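Local coordinates for apical membrane antigen 1 (PDB 4APM), which probably takes part, as a calcium-binding surface antigen of Babesia divergens, in the moving junction through which the parasite invades its host cell, at residues Asp77-Thr85 with His160-Tyr168; Asn232-Ser240 with Thr365-Arg374. All coordinates share one frame; numbering follows the deposited sequence.

Contact 1: Asp77-Thr85 with His160-Tyr168; sequences DRGLAFPDT and HILFTPMQY
Phe163 swings its ring out against Phe82 and Pro83 because CG stands anti to the backbone N (chi1 -160°). In Phe82 chi1 is -111°, away from the staggered positions, and one face of its ring meets Phe163. The two rings form a T-shaped pair: the CD1 rim of Phe163 comes down over that face of Phe82, the centroids 5.2 Å apart and the planes at 81°. One face of Phe163 in turn takes a CH-pi contact from Pro83, whose CD sits 3.9 Å from the ring centroid. Proline suits this place, since its CD methylene is a rigid apolar group held directly on the backbone. On the Ile161 side, CG2 of Ile161 packs against CD1 of Phe82 at 3.8 Å, and Tyr148 adds a second edge-to-face partner to the same ring.

The backbones themselves are joined by a single beta bridge between Ala81 and Leu162. Phe163 N gives a nearly straight bond to Leu80 O (2.8 Å), and Phe82 N gives another to Ile161 O (2.8 Å). On the far side of the bridge Leu80 lays CG against the methyl CG2 of Thr164 at 3.9 Å; the hydroxyl of Thr164 accepts from Met166 N instead, closing an ST turn.

The loop 77-85 is thus laid onto the end of strand 158-161, in an antiparallel sheet. The rings meet according to their polarity: Leu162 O lies at the slightly positive C-H edge of Phe82, 3.4 Å from CD1, while the Phe163 edge and Pro83 CD meet electron-rich ring faces.

Contact 2: Asn232-Ser240 with Thr365-Arg374; sequences NGSCVAIES and TNGYIEPRPR
Ser234 and Asn366 face each other at the start of a parallel strand pair, and their side chains are joined by a bond from Asn366 ND2 to Ser234 OG, 2.9 Å long. The hydroxyl lies almost in the plane of the amide, and the N-H points at it with an angle of 172°. The carboxamide's other end is used too: OD1 accepts from the backbone N of Lys396, so the amide is held at both ends and its rotation is fixed. A water extends the pairing, donating to Gly233 O and accepting from Asn366 N.

Next along, the ring of Tyr368 presents an edge to Ser234, whose CB lies near the ring plane, 3.7 Å from CE1. Strand pairing puts Tyr368 and Val236 on one face of the sheet, and chi1 of -65° turns the ring back toward Ser234. The CG2 branch of Val236 approaches CD1 of Tyr368 at 4.1 Å, while CG1 is crossed at about a right angle by the aliphatic part of Arg372, with CG 4.0 Å away. Arg372 NH2 lies above the centre of the Tyr368 ring, and NH1 forms a salt bridge with Glu385.

On the other face Cys235 bonds to Cys335, and Gly367, without a side chain, brings CA to 3.1 Å from Cys235 O in a CA-H...O contact. Beyond, Ala237 CB comes within 3.1 Å of Ile369 O, an approach suited to a small methyl. Glu239 packs on Pro371 and sets OE1 3.1 Å from Pro373 CB, making this end mixed.

Three backbone bonds and the Asn366-Ser234 bond probably fix the register, while the disulfide ties strand 234-237 to strand 335-339.

Contact 1 and contact 2 lie on opposite sides of the chain's centre, with their own centres 44 Å apart and nearest atoms about 22 Å apart, so neither touches the other. They follow one another along the chain, yet each joins segments distant in sequence: contact 1 lays a long loop against an antiparallel sheet, whereas contact 2 pairs two parallel strands inside a mixed sheet. Both fall away from the calcium site formed with Gly120 and Asp122, though those two residues lie in the part of the chain that contact 1 closes off. The two are separate contacts in different sheets of the AMA1 ectodomain fragment, the second containing one half of the Cys235-Cys335 disulfide.

Contact 1: Asp77-Thr85 with His160-Tyr168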
loop_
_atom_site.group_PDB
_atom_site.type_symbol
_atom_site.label_atom_id
_atom_site.label_comp_id
_atom_site.label_asym_id
_atom_site.label_seq_id
_atom_site.Cartn_x
_atom_site.Cartn_y
_atom_site.Cartn_z
ATOM N N ASP A 77 22.555 9.637 -17.048
ATOM C CA ASP A 77 21.429 8.876 -17.580
ATOM C C ASP A 77 21.229 7.589 -16.798
ATOM O O ASP A 77 20.227 6.895 -16.987
ATOM C CB ASP A 77 21.663 8.532 -19.051
ATOM C CG ASP A 77 21.342 9.681 -19.979
ATOM O OD1 ASP A 77 20.769 10.680 -19.510
ATOM O OD2 ASP A 77 21.680 9.586 -21.180
ATOM N N ARG A 78 22.198 7.262 -15.947
ATOM C CA ARG A 78 22.239 5.958 -15.288
ATOM C C ARG A 78 21.146 5.821 -14.237
ATOM O O ARG A 78 21.015 6.665 -13.340
ATOM C CB ARG A 78 23.608 5.706 -14.656
ATOM C CG ARG A 78 24.730 5.821 -15.648
ATOM C CD ARG A 78 26.050 5.328 -15.103
ATOM N NE ARG A 78 26.958 5.169 -16.230
ATOM C CZ ARG A 78 28.190 5.649 -16.285
ATOM N NH1 ARG A 78 28.727 6.256 -15.236
ATOM N NH2 ARG A 78 28.908 5.446 -17.373
ATOM N N GLY A 79 20.364 4.756 -14.365
ATOM C CA GLY A 79 19.362 4.413 -13.376
ATOM C C GLY A 79 19.860 3.256 -12.547
ATOM O O GLY A 79 21.063 3.110 -12.338
ATOM N N LEU A 80 18.933 2.378 -12.176
ATOM C CA LEU A 80 19.171 1.305 -11.222
ATOM C C LEU A 80 18.981 -0.055 -11.894
ATOM O O LEU A 80 19.224 -1.109 -11.273
ATOM C CB LEU A 80 18.157 1.421 -10.087
ATOM C CG LEU A 80 18.533 2.036 -8.742
ATOM C CD1 LEU A 80 19.653 3.044 -8.870
ATOM C CD2 LEU A 80 17.312 2.612 -8.045
ATOM N N ALA A 81 18.478 -0.027 -13.129
ATOM C CA ALA A 81 18.101 -1.236 -13.855
ATOM C C ALA A 81 19.307 -2.066 -14.259
ATOM O O ALA A 81 20.397 -1.524 -14.517
ATOM C CB ALA A 81 17.285 -0.876 -15.089
ATOM N N PHE A 82 19.107 -3.382 -14.342
ATOM C CA PHE A 82 20.129 -4.281 -14.872
ATOM C C PHE A 82 20.867 -3.732 -16.094
ATOM O O PHE A 82 20.226 -3.271 -17.050
ATOM C CB PHE A 82 19.530 -5.643 -15.189
ATOM C CG PHE A 82 19.998 -6.729 -14.270
ATOM C CD1 PHE A 82 19.839 -6.606 -12.895
ATOM C CD2 PHE A 82 20.620 -7.864 -14.771
ATOM C CE1 PHE A 82 20.294 -7.595 -12.039
ATOM C CE2 PHE A 82 21.066 -8.856 -13.921
ATOM C CZ PHE A 82 20.898 -8.724 -12.553
ATOM N N PRO A 83 22.218 -3.832 -16.098
ATOM C CA PRO A 83 22.959 -3.524 -17.332
ATOM C C PRO A 83 22.586 -4.462 -18.487
ATOM O O PRO A 83 21.858 -5.455 -18.288
ATOM C CB PRO A 83 24.427 -3.708 -16.934
ATOM C CG PRO A 83 24.405 -4.630 -15.769
ATOM C CD PRO A 83 23.080 -4.443 -15.067
ATOM N N ASP A 84 23.022 -4.112 -19.694
ATOM C CA ASP A 84 22.740 -4.937 -20.870
ATOM C C ASP A 84 23.781 -6.031 -21.070
ATOM O O ASP A 84 23.666 -6.814 -21.997
ATOM C CB ASP A 84 22.619 -4.083 -22.130
ATOM C CG ASP A 84 23.799 -3.149 -22.323
ATOM O OD1 ASP A 84 24.570 -2.933 -21.360
ATOM O OD2 ASP A 84 23.931 -2.592 -23.432
ATOM N N THR A 85 24.773 -6.106 -20.184
ATOM C CA THR A 85 25.789 -7.164 -20.252
ATOM C C THR A 85 25.894 -8.014 -18.979
ATOM O O THR A 85 24.898 -8.261 -18.296
ATOM C CB THR A 85 27.171 -6.582 -20.557
ATOM O OG1 THR A 85 27.520 -5.652 -19.531
ATOM C CG2 THR A 85 27.162 -5.874 -21.899
ATOM N N HIS A 160 11.267 -5.132 -15.262
ATOM C CA HIS A 160 12.630 -4.677 -15.025
ATOM C C HIS A 160 13.251 -5.330 -13.815
ATOM O O HIS A 160 12.676 -5.350 -12.718
ATOM C CB HIS A 160 12.664 -3.163 -14.846
ATOM C CG HIS A 160 12.080 -2.399 -16.000
ATOM N ND1 HIS A 160 12.844 -1.830 -16.953
ATOM C CD2 HIS A 160 10.757 -2.149 -16.350
ATOM C CE1 HIS A 160 12.048 -1.232 -17.859
ATOM N NE2 HIS A 160 10.770 -1.430 -17.485
ATOM N N ILE A 161 14.464 -5.822 -13.979
ATOM C CA ILE A 161 15.215 -6.276 -12.837
ATOM C C ILE A 161 16.191 -5.180 -12.450
ATOM O O ILE A 161 16.868 -4.601 -13.309
ATOM C CB ILE A 161 15.940 -7.613 -13.132
ATOM C CG1 ILE A 161 14.965 -8.610 -13.780
ATOM C CG2 ILE A 161 16.577 -8.182 -11.870
ATOM C CD1 ILE A 161 13.758 -8.986 -12.940
ATOM N N LEU A 162 16.210 -4.857 -11.165
ATOM C CA LEU A 162 17.093 -3.847 -10.645
ATOM C C LEU A 162 18.411 -4.504 -10.315
ATOM O O LEU A 162 18.442 -5.689 -9.978
ATOM C CB LEU A 162 16.471 -3.171 -9.413
ATOM C CG LEU A 162 15.165 -2.444 -9.756
ATOM C CD1 LEU A 162 14.671 -1.526 -8.650
ATOM C CD2 LEU A 162 15.343 -1.653 -11.032
ATOM N N PHE A 163 19.500 -3.760 -10.492
ATOM C CA PHE A 163 20.851 -4.261 -10.227
ATOM C C PHE A 163 21.263 -4.069 -8.772
ATOM O O PHE A 163 22.315 -4.532 -8.371
ATOM C CB PHE A 163 21.869 -3.557 -11.135
ATOM C CG PHE A 163 23.173 -4.303 -11.294
ATOM C CD1 PHE A 163 23.197 -5.607 -11.800
ATOM C CD2 PHE A 163 24.387 -3.687 -10.987
ATOM C CE1 PHE A 163 24.397 -6.295 -11.954
ATOM C CE2 PHE A 163 25.595 -4.361 -11.167
ATOM C CZ PHE A 163 25.597 -5.666 -11.642
ATOM N N THR A 164 20.477 -3.312 -8.004
ATOM C CA THR A 164 20.806 -3.057 -6.592
ATOM C C THR A 164 19.541 -3.005 -5.754
ATOM O O THR A 164 18.516 -2.523 -6.231
ATOM C CB THR A 164 21.567 -1.721 -6.401
ATOM O OG1 THR A 164 21.661 -1.422 -5.001
ATOM C CG2 THR A 164 20.857 -0.592 -7.079
ATOM N N PRO A 165 19.617 -3.462 -4.481
ATOM C CA PRO A 165 18.458 -3.295 -3.618
ATOM C C PRO A 165 18.419 -1.916 -2.941
ATOM O O PRO A 165 17.483 -1.634 -2.182
ATOM C CB PRO A 165 18.641 -4.393 -2.585
ATOM C CG PRO A 165 20.135 -4.511 -2.445
ATOM C CD PRO A 165 20.710 -4.192 -3.801
ATOM N N MET A 166 19.407 -1.064 -3.220
ATOM C CA MET A 166 19.412 0.290 -2.644
ATOM C C MET A 166 18.143 1.077 -2.950
ATOM O O MET A 166 17.639 1.070 -4.073
ATOM C CB MET A 166 20.647 1.070 -3.088
ATOM C CG MET A 166 21.920 0.635 -2.362
ATOM S SD MET A 166 23.343 1.720 -2.657
ATOM C CE MET A 166 22.731 3.267 -1.977
ATOM N N GLN A 167 17.628 1.766 -1.945
ATOM C CA GLN A 167 16.369 2.461 -2.098
ATOM C C GLN A 167 16.446 3.817 -1.449
ATOM O O GLN A 167 15.829 4.761 -1.900
ATOM C CB GLN A 167 15.232 1.635 -1.486
ATOM C CG GLN A 167 15.083 0.271 -2.149
ATOM C CD GLN A 167 14.399 -0.741 -1.269
ATOM O OE1 GLN A 167 13.207 -0.608 -0.956
ATOM N NE2 GLN A 167 15.131 -1.799 -0.900
ATOM N N TYR A 168 17.245 3.914 -0.406
ATOM C CA TYR A 168 17.366 5.157 0.345
ATOM C C TYR A 168 18.812 5.425 0.748
ATOM O O TYR A 168 19.458 4.581 1.363
ATOM C CB TYR A 168 16.490 5.105 1.586
ATOM C CG TYR A 168 16.501 6.389 2.372
ATOM C CD1 TYR A 168 15.660 7.439 2.038
ATOM C CD2 TYR A 168 17.394 6.568 3.427
ATOM C CE1 TYR A 168 15.653 8.602 2.771
ATOM C CE2 TYR A 168 17.419 7.738 4.147
ATOM C CZ TYR A 168 16.546 8.746 3.825
ATOM O OH TYR A 168 16.566 9.898 4.569
#

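Contact 2: Asn232-Ser240 with Thr365-Arg374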
loop_
_atom_site.group_PDB
_atom_site.type_symbol
_atom_site.label_atom_id
_atom_site.label_comp_id
_atom_site.label_asym_id
_atom_site.label_seq_id
_atom_site.Cartn_x
_atom_site.Cartn_y
_atom_site.Cartn_z
ATOM N N ASN A 232 -16.573 -2.867 21.624
ATOM C CA ASN A 232 -17.898 -2.897 22.246
ATOM C C ASN A 232 -19.009 -3.100 21.230
ATOM O O ASN A 232 -20.058 -2.466 21.322
ATOM C CB ASN A 232 -18.149 -1.606 23.028
ATOM C CG ASN A 232 -17.445 -1.588 24.369
ATOM O OD1 ASN A 232 -17.838 -0.855 25.275
ATOM N ND2 ASN A 232 -16.410 -2.412 24.510
ATOM N N GLY A 233 -18.750 -3.936 20.226
ATOM C CA GLY A 233 -19.781 -4.345 19.265
ATOM C C GLY A 233 -19.995 -3.366 18.117
ATOM O O GLY A 233 -20.916 -3.520 17.319
ATOM N N SER A 234 -19.139 -2.355 18.039
ATOM C CA SER A 234 -19.162 -1.422 16.926
ATOM C C SER A 234 -17.775 -1.335 16.285
ATOM O O SER A 234 -16.778 -1.790 16.858
ATOM C CB SER A 234 -19.600 -0.045 17.414
ATOM O OG SER A 234 -20.977 -0.037 17.716
ATOM N N CYS A 235 -17.710 -0.730 15.109
ATOM C CA CYS A 235 -16.434 -0.404 14.506
ATOM C C CYS A 235 -16.123 1.061 14.792
ATOM O O CYS A 235 -16.912 1.957 14.438
ATOM C CB CYS A 235 -16.460 -0.696 12.995
ATOM S SG CYS A 235 -14.874 -0.389 12.157
ATOM N N VAL A 236 -15.012 1.305 15.491
ATOM C CA VAL A 236 -14.629 2.675 15.866
ATOM C C VAL A 236 -13.433 3.184 15.023
ATOM O O VAL A 236 -12.399 2.528 14.941
ATOM C CB VAL A 236 -14.292 2.784 17.385
ATOM C CG1 VAL A 236 -13.934 4.215 17.766
ATOM C CG2 VAL A 236 -15.450 2.284 18.240
ATOM N N ALA A 237 -13.593 4.357 14.406
ATOM C CA ALA A 237 -12.533 5.004 13.645
ATOM C C ALA A 237 -11.236 5.062 14.445
ATOM O O ALA A 237 -11.242 5.431 15.634
ATOM C CB ALA A 237 -12.964 6.404 13.232
ATOM N N ILE A 238 -10.127 4.710 13.788
ATOM C CA ILE A 238 -8.804 4.729 14.417
ATOM C C ILE A 238 -8.247 6.155 14.450
ATOM O O ILE A 238 -8.293 6.874 13.439
ATOM C CB ILE A 238 -7.818 3.788 13.671
ATOM C CG1 ILE A 238 -8.111 2.349 14.006
ATOM C CG2 ILE A 238 -6.372 4.096 14.034
ATOM C CD1 ILE A 238 -7.570 1.381 12.981
ATOM N N GLU A 239 -7.683 6.547 15.592
ATOM C CA GLU A 239 -7.136 7.899 15.771
ATOM C C GLU A 239 -5.909 8.128 14.887
ATOM O O GLU A 239 -5.151 7.200 14.589
ATOM C CB GLU A 239 -6.759 8.143 17.237
ATOM C CG GLU A 239 -5.702 7.178 17.738
ATOM C CD GLU A 239 -5.111 7.583 19.075
ATOM O OE1 GLU A 239 -5.507 8.642 19.626
ATOM O OE2 GLU A 239 -4.224 6.845 19.558
ATOM N N SER A 240 -5.724 9.367 14.467
ATOM C CA SER A 240 -4.639 9.701 13.572
ATOM C C SER A 240 -3.329 9.606 14.326
ATOM O O SER A 240 -3.260 9.993 15.495
ATOM C CB SER A 240 -4.831 11.115 13.051
ATOM O OG SER A 240 -6.166 11.298 12.654
ATOM N N THR A 365 -22.137 -3.662 10.052
ATOM C CA THR A 365 -21.837 -3.375 11.460
ATOM C C THR A 365 -22.131 -1.891 11.720
ATOM O O THR A 365 -22.208 -1.106 10.790
ATOM C CB THR A 365 -20.345 -3.643 11.813
ATOM O OG1 THR A 365 -19.494 -2.898 10.930
ATOM C CG2 THR A 365 -20.008 -5.126 11.716
ATOM N N ASN A 366 -22.304 -1.516 12.981
ATOM C CA ASN A 366 -22.406 -0.106 13.345
ATOM C C ASN A 366 -21.012 0.577 13.497
ATOM O O ASN A 366 -20.127 0.049 14.178
ATOM C CB ASN A 366 -23.232 0.042 14.636
ATOM C CG ASN A 366 -23.319 1.484 15.112
ATOM O OD1 ASN A 366 -24.003 2.306 14.500
ATOM N ND2 ASN A 366 -22.562 1.812 16.159
ATOM N N GLY A 367 -20.828 1.737 12.866
ATOM C CA GLY A 367 -19.534 2.423 12.919
ATOM C C GLY A 367 -19.575 3.814 13.532
ATOM O O GLY A 367 -20.546 4.557 13.334
ATOM N N TYR A 368 -18.525 4.172 14.275
ATOM C CA TYR A 368 -18.275 5.577 14.619
ATOM C C TYR A 368 -17.300 6.199 13.646
ATOM O O TYR A 368 -16.197 5.690 13.480
ATOM C CB TYR A 368 -17.746 5.704 16.045
ATOM C CG TYR A 368 -18.755 5.273 17.065
ATOM C CD1 TYR A 368 -19.094 3.927 17.206
ATOM C CD2 TYR A 368 -19.464 6.216 17.813
ATOM C CE1 TYR A 368 -20.069 3.522 18.103
ATOM C CE2 TYR A 368 -20.424 5.822 18.729
ATOM C CZ TYR A 368 -20.724 4.471 18.867
ATOM O OH TYR A 368 -21.694 4.069 19.759
ATOM N N ILE A 369 -17.716 7.279 12.978
ATOM C CA ILE A 369 -16.842 7.968 12.024
ATOM C C ILE A 369 -15.653 8.709 12.674
ATOM O O ILE A 369 -14.578 8.804 12.075
ATOM C CB ILE A 369 -17.613 8.935 11.092
ATOM C CG1 ILE A 369 -18.276 10.062 11.880
ATOM C CG2 ILE A 369 -18.607 8.183 10.215
ATOM C CD1 ILE A 369 -18.753 11.206 11.012
ATOM N N GLU A 370 -15.858 9.256 13.873
ATOM C CA GLU A 370 -14.818 10.030 14.562
ATOM C C GLU A 370 -14.058 9.139 15.528
ATOM O O GLU A 370 -14.657 8.361 16.265
ATOM C CB GLU A 370 -15.417 11.210 15.346
ATOM C CG GLU A 370 -15.672 12.477 14.546
ATOM C CD GLU A 370 -14.394 13.179 14.128
ATOM O OE1 GLU A 370 -13.563 13.501 15.010
ATOM O OE2 GLU A 370 -14.222 13.415 12.910
ATOM N N PRO A 371 -12.727 9.282 15.555
ATOM C CA PRO A 371 -11.875 8.659 16.562
ATOM C C PRO A 371 -12.279 9.007 17.990
ATOM O O PRO A 371 -13.095 9.893 18.214
ATOM C CB PRO A 371 -10.506 9.265 16.266
ATOM C CG PRO A 371 -10.540 9.563 14.806
ATOM C CD PRO A 371 -11.944 10.017 14.548
ATOM N N ARG A 372 -11.659 8.354 18.957
ATOM C CA ARG A 372 -11.702 8.845 20.329
ATOM C C ARG A 372 -10.288 8.896 20.934
ATOM O O ARG A 372 -9.903 8.011 21.707
ATOM C CB ARG A 372 -12.641 7.978 21.177
ATOM C CG ARG A 372 -13.646 7.174 20.370
ATOM C CD ARG A 372 -15.021 7.229 21.010
ATOM N NE ARG A 372 -15.660 5.920 21.038
ATOM C CZ ARG A 372 -16.879 5.697 21.515
ATOM N NH1 ARG A 372 -17.588 6.701 22.012
ATOM N NH2 ARG A 372 -17.388 4.471 21.504
ATOM N N PRO A 373 -9.491 9.909 20.549
ATOM C CA PRO A 373 -8.130 9.980 21.079
ATOM C C PRO A 373 -8.118 10.446 22.533
ATOM O O PRO A 373 -9.085 11.052 22.999
ATOM C CB PRO A 373 -7.446 11.020 20.173
ATOM C CG PRO A 373 -8.554 11.787 19.509
ATOM C CD PRO A 373 -9.876 11.142 19.837
ATOM N N ARG A 374 -7.047 10.121 23.252
ATOM C CA ARG A 374 -6.738 10.781 24.521
ATOM C C ARG A 374 -6.960 12.296 24.398
ATOM O O ARG A 374 -6.483 12.919 23.448
ATOM C CB ARG A 374 -5.284 10.488 24.931
ATOM C CG ARG A 374 -4.995 9.019 25.210
ATOM C CD ARG A 374 -3.629 8.596 24.678
ATOM N NE ARG A 374 -3.314 7.219 25.050
ATOM C CZ ARG A 374 -2.893 6.844 26.257
ATOM N NH1 ARG A 374 -2.708 7.747 27.209
ATOM N NH2 ARG A 374 -2.651 5.563 26.514
HETATM O O HOH W 1 -22.304 -3.605 15.170
#